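Local coordinates for 2-dehydropantoate 2-reductase (Enterococcus faecium, PDB 3WFI), which is a D-mandelate dehydrogenase of the ketopantoate reductase family, an oxidoreductase that uses NADH as its coenzyme, at residues A226-V231 and Y288-P293. Residues are numbered along the deposited sequence; the frame is centred on the assembly and turned at random.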
ATOM      1  N   ALA B 226       7.384  -7.371  14.925  1.00 16.60           N
ATOM      2  CA  ALA B 226       7.465  -7.829  16.321  1.00 17.56           C
ATOM      3  C   ALA B 226       6.767  -9.171  16.571  1.00 18.56           C
ATOM      4  O   ALA B 226       7.255  -9.985  17.353  1.00 18.66           O
ATOM      5  CB  ALA B 226       6.906  -6.770  17.239  1.00 18.03           C
ATOM      6  N   LYS B 227       5.622  -9.387  15.921  1.00 19.77           N
ATOM      7  CA  LYS B 227       4.902 -10.660  16.026  1.00 21.46           C
ATOM      8  C   LYS B 227       5.731 -11.811  15.477  1.00 21.11           C
ATOM      9  O   LYS B 227       5.802 -12.884  16.076  1.00 21.31           O
ATOM     10  CB  LYS B 227       3.556 -10.601  15.293  1.00 23.36           C
ATOM     11  CG  LYS B 227       2.413 -10.083  16.123  1.00 26.28           C
ATOM     12  CD  LYS B 227       1.073 -10.169  15.390  1.00 29.01           C
ATOM     13  CE  LYS B 227      -0.043  -9.508  16.213  1.00 31.28           C
ATOM     14  NZ  LYS B 227       0.109  -8.028  16.394  1.00 31.95           N
ATOM     15  N   VAL B 228       6.372 -11.571  14.342  1.00 19.85           N
ATOM     16  CA  VAL B 228       7.242 -12.544  13.725  1.00 19.59           C
ATOM     17  C   VAL B 228       8.516 -12.765  14.573  1.00 18.93           C
ATOM     18  O   VAL B 228       8.933 -13.916  14.792  1.00 18.41           O
ATOM     19  CB  VAL B 228       7.543 -12.102  12.272  1.00 20.07           C
ATOM     20  CG1 VAL B 228       8.796 -12.730  11.728  1.00 20.19           C
ATOM     21  CG2 VAL B 228       6.335 -12.419  11.391  1.00 19.80           C
ATOM     22  N   ALA B 229       9.098 -11.685  15.081  1.00 18.31           N
ATOM     23  CA  ALA B 229      10.285 -11.757  15.962  1.00 18.30           C
ATOM     24  C   ALA B 229      10.002 -12.537  17.252  1.00 18.95           C
ATOM     25  O   ALA B 229      10.840 -13.317  17.711  1.00 17.93           O
ATOM     26  CB  ALA B 229      10.796 -10.364  16.282  1.00 18.13           C
ATOM     27  N   ALA B 230       8.807 -12.351  17.816  1.00 19.06           N
ATOM     28  CA  ALA B 230       8.411 -13.080  19.022  1.00 19.75           C
ATOM     29  C   ALA B 230       8.410 -14.607  18.818  1.00 20.25           C
ATOM     30  O   ALA B 230       8.784 -15.357  19.713  1.00 20.60           O
ATOM     31  CB  ALA B 230       7.051 -12.605  19.512  1.00 19.73           C
ATOM     32  N   VAL B 231       8.002 -15.058  17.639  1.00 21.00           N
ATOM     33  CA  VAL B 231       8.069 -16.482  17.292  1.00 21.76           C
ATOM     34  C   VAL B 231       9.518 -16.959  17.346  1.00 22.13           C
ATOM     35  O   VAL B 231       9.799 -18.079  17.769  1.00 23.59           O
ATOM     36  CB  VAL B 231       7.476 -16.764  15.895  1.00 22.38           C
ATOM     37  CG1 VAL B 231       7.634 -18.240  15.523  1.00 22.91           C
ATOM     38  CG2 VAL B 231       6.006 -16.363  15.837  1.00 22.46           C
ATOM     39  N   TYR B 288       5.036 -19.061   9.875  1.00 22.00           N
ATOM     40  CA  TYR B 288       4.625 -19.092  11.277  1.00 21.03           C
ATOM     41  C   TYR B 288       3.114 -18.948  11.525  1.00 20.90           C
ATOM     42  O   TYR B 288       2.674 -19.041  12.668  1.00 20.74           O
ATOM     43  CB  TYR B 288       5.360 -18.014  12.072  1.00 20.65           C
ATOM     44  CG  TYR B 288       6.880 -18.088  12.038  1.00 20.35           C
ATOM     45  CD1 TYR B 288       7.556 -19.315  11.958  1.00 20.89           C
ATOM     46  CD2 TYR B 288       7.638 -16.937  12.135  1.00 20.03           C
ATOM     47  CE1 TYR B 288       8.940 -19.369  11.951  1.00 20.70           C
ATOM     48  CE2 TYR B 288       9.016 -16.985  12.133  1.00 19.87           C
ATOM     49  CZ  TYR B 288       9.660 -18.206  12.040  1.00 20.34           C
ATOM     50  OH  TYR B 288      11.037 -18.236  12.038  1.00 19.90           O
ATOM     51  N   GLY B 289       2.326 -18.746  10.474  1.00 20.24           N
ATOM     52  CA  GLY B 289       0.891 -18.493  10.636  1.00 20.42           C
ATOM     53  C   GLY B 289       0.618 -17.126  11.256  1.00 19.97           C
ATOM     54  O   GLY B 289      -0.301 -16.977  12.055  1.00 20.29           O
ATOM     55  N   VAL B 290       1.421 -16.132  10.889  1.00 18.99           N
ATOM     56  CA  VAL B 290       1.297 -14.785  11.418  1.00 18.62           C
ATOM     57  C   VAL B 290       0.949 -13.843  10.261  1.00 18.04           C
ATOM     58  O   VAL B 290       1.673 -13.772   9.267  1.00 17.31           O
ATOM     59  CB  VAL B 290       2.608 -14.305  12.092  1.00 18.74           C
ATOM     60  CG1 VAL B 290       2.510 -12.835  12.483  1.00 18.85           C
ATOM     61  CG2 VAL B 290       2.924 -15.152  13.321  1.00 19.39           C
ATOM     62  N   ALA B 291      -0.150 -13.109  10.403  1.00 17.28           N
ATOM     63  CA  ALA B 291      -0.617 -12.225   9.355  1.00 16.59           C
ATOM     64  C   ALA B 291       0.343 -11.037   9.251  1.00 15.43           C
ATOM     65  O   ALA B 291       0.677 -10.434  10.258  1.00 15.71           O
ATOM     66  CB  ALA B 291      -2.028 -11.763   9.658  1.00 16.69           C
ATOM     67  N   THR B 292       0.811 -10.735   8.043  1.00 15.02           N
ATOM     68  CA  THR B 292       1.672  -9.582   7.801  1.00 14.59           C
ATOM     69  C   THR B 292       1.198  -8.751   6.588  1.00 14.37           C
ATOM     70  O   THR B 292       1.967  -8.493   5.671  1.00 13.22           O
ATOM     71  CB  THR B 292       3.135 -10.014   7.552  1.00 14.55           C
ATOM     72  OG1 THR B 292       3.179 -10.835   6.381  1.00 14.58           O
ATOM     73  CG2 THR B 292       3.717 -10.783   8.747  1.00 14.67           C
ATOM     74  N   PRO B 293      -0.070  -8.326   6.602  1.00 14.35           N
ATOM     75  CA  PRO B 293      -0.667  -7.706   5.427  1.00 14.08           C
ATOM     76  C   PRO B 293      -0.005  -6.405   4.989  1.00 13.33           C
ATOM     77  O   PRO B 293       0.083  -6.165   3.790  1.00 12.46           O
ATOM     78  CB  PRO B 293      -2.111  -7.461   5.854  1.00 14.18           C
ATOM     79  CG  PRO B 293      -2.059  -7.386   7.345  1.00 14.67           C
ATOM     80  CD  PRO B 293      -1.008  -8.371   7.741  1.00 14.52           C
TER
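Val-231 sets one methyl, CG1, over a face of the Tyr-288 ring, 3.5 Å from the ring centroid and 11° off the normal, a CH-pi contact centred on the ring. Val-231 CB lies 3.8 Å from Tyr-288 CD2, so the valine covers the ring with its stem as well as its tip. Val-231 CG2 lies 4.2 Å from Val-290 CG2, the two side chains sliding past each other in opposite directions. Val-290 divides its branches along the helix: with CG1 anti to its backbone N (chi1 173°), that methyl reaches CB of Lys-227 at 3.7 Å and CG2 of Val-228 at 4.0 Å, while CG2 is left for Val-231. Lys-227 lies along this methyl from CB to CD before its amino end leads away. Farther along, Val-228 CG2 also meets Thr-292 CG2 at 4.1 Å, the two side chains crossing at about a right angle. Val-228 CG1 lies 4.3 Å from Tyr-288 CE2. The side chains meet through carbon atoms and join the last turns of helix 214-231 to the link between helices 278-288 and 293-308, within the helical C-terminal domain of the ketopantoate reductase fold and away from the NAD(+) site. Gly-289, with positive phi, takes the chain out of helix 278-288, and Val-290 follows in an extended conformation that turns its side chain onto helix 214-231. Tyr-288 OH is hydrogen-bonded to OE2 of Glu-232, the residue after Val-231, and Thr-292 OG1 to Asp-296 OD1 in the first turn of helix 293-308. Val-228 also touches Tyr-185 of helix 180-191 and Lys-284 of helix 278-288, whereas Pro-293 packs on Pro-293 of the second subunit.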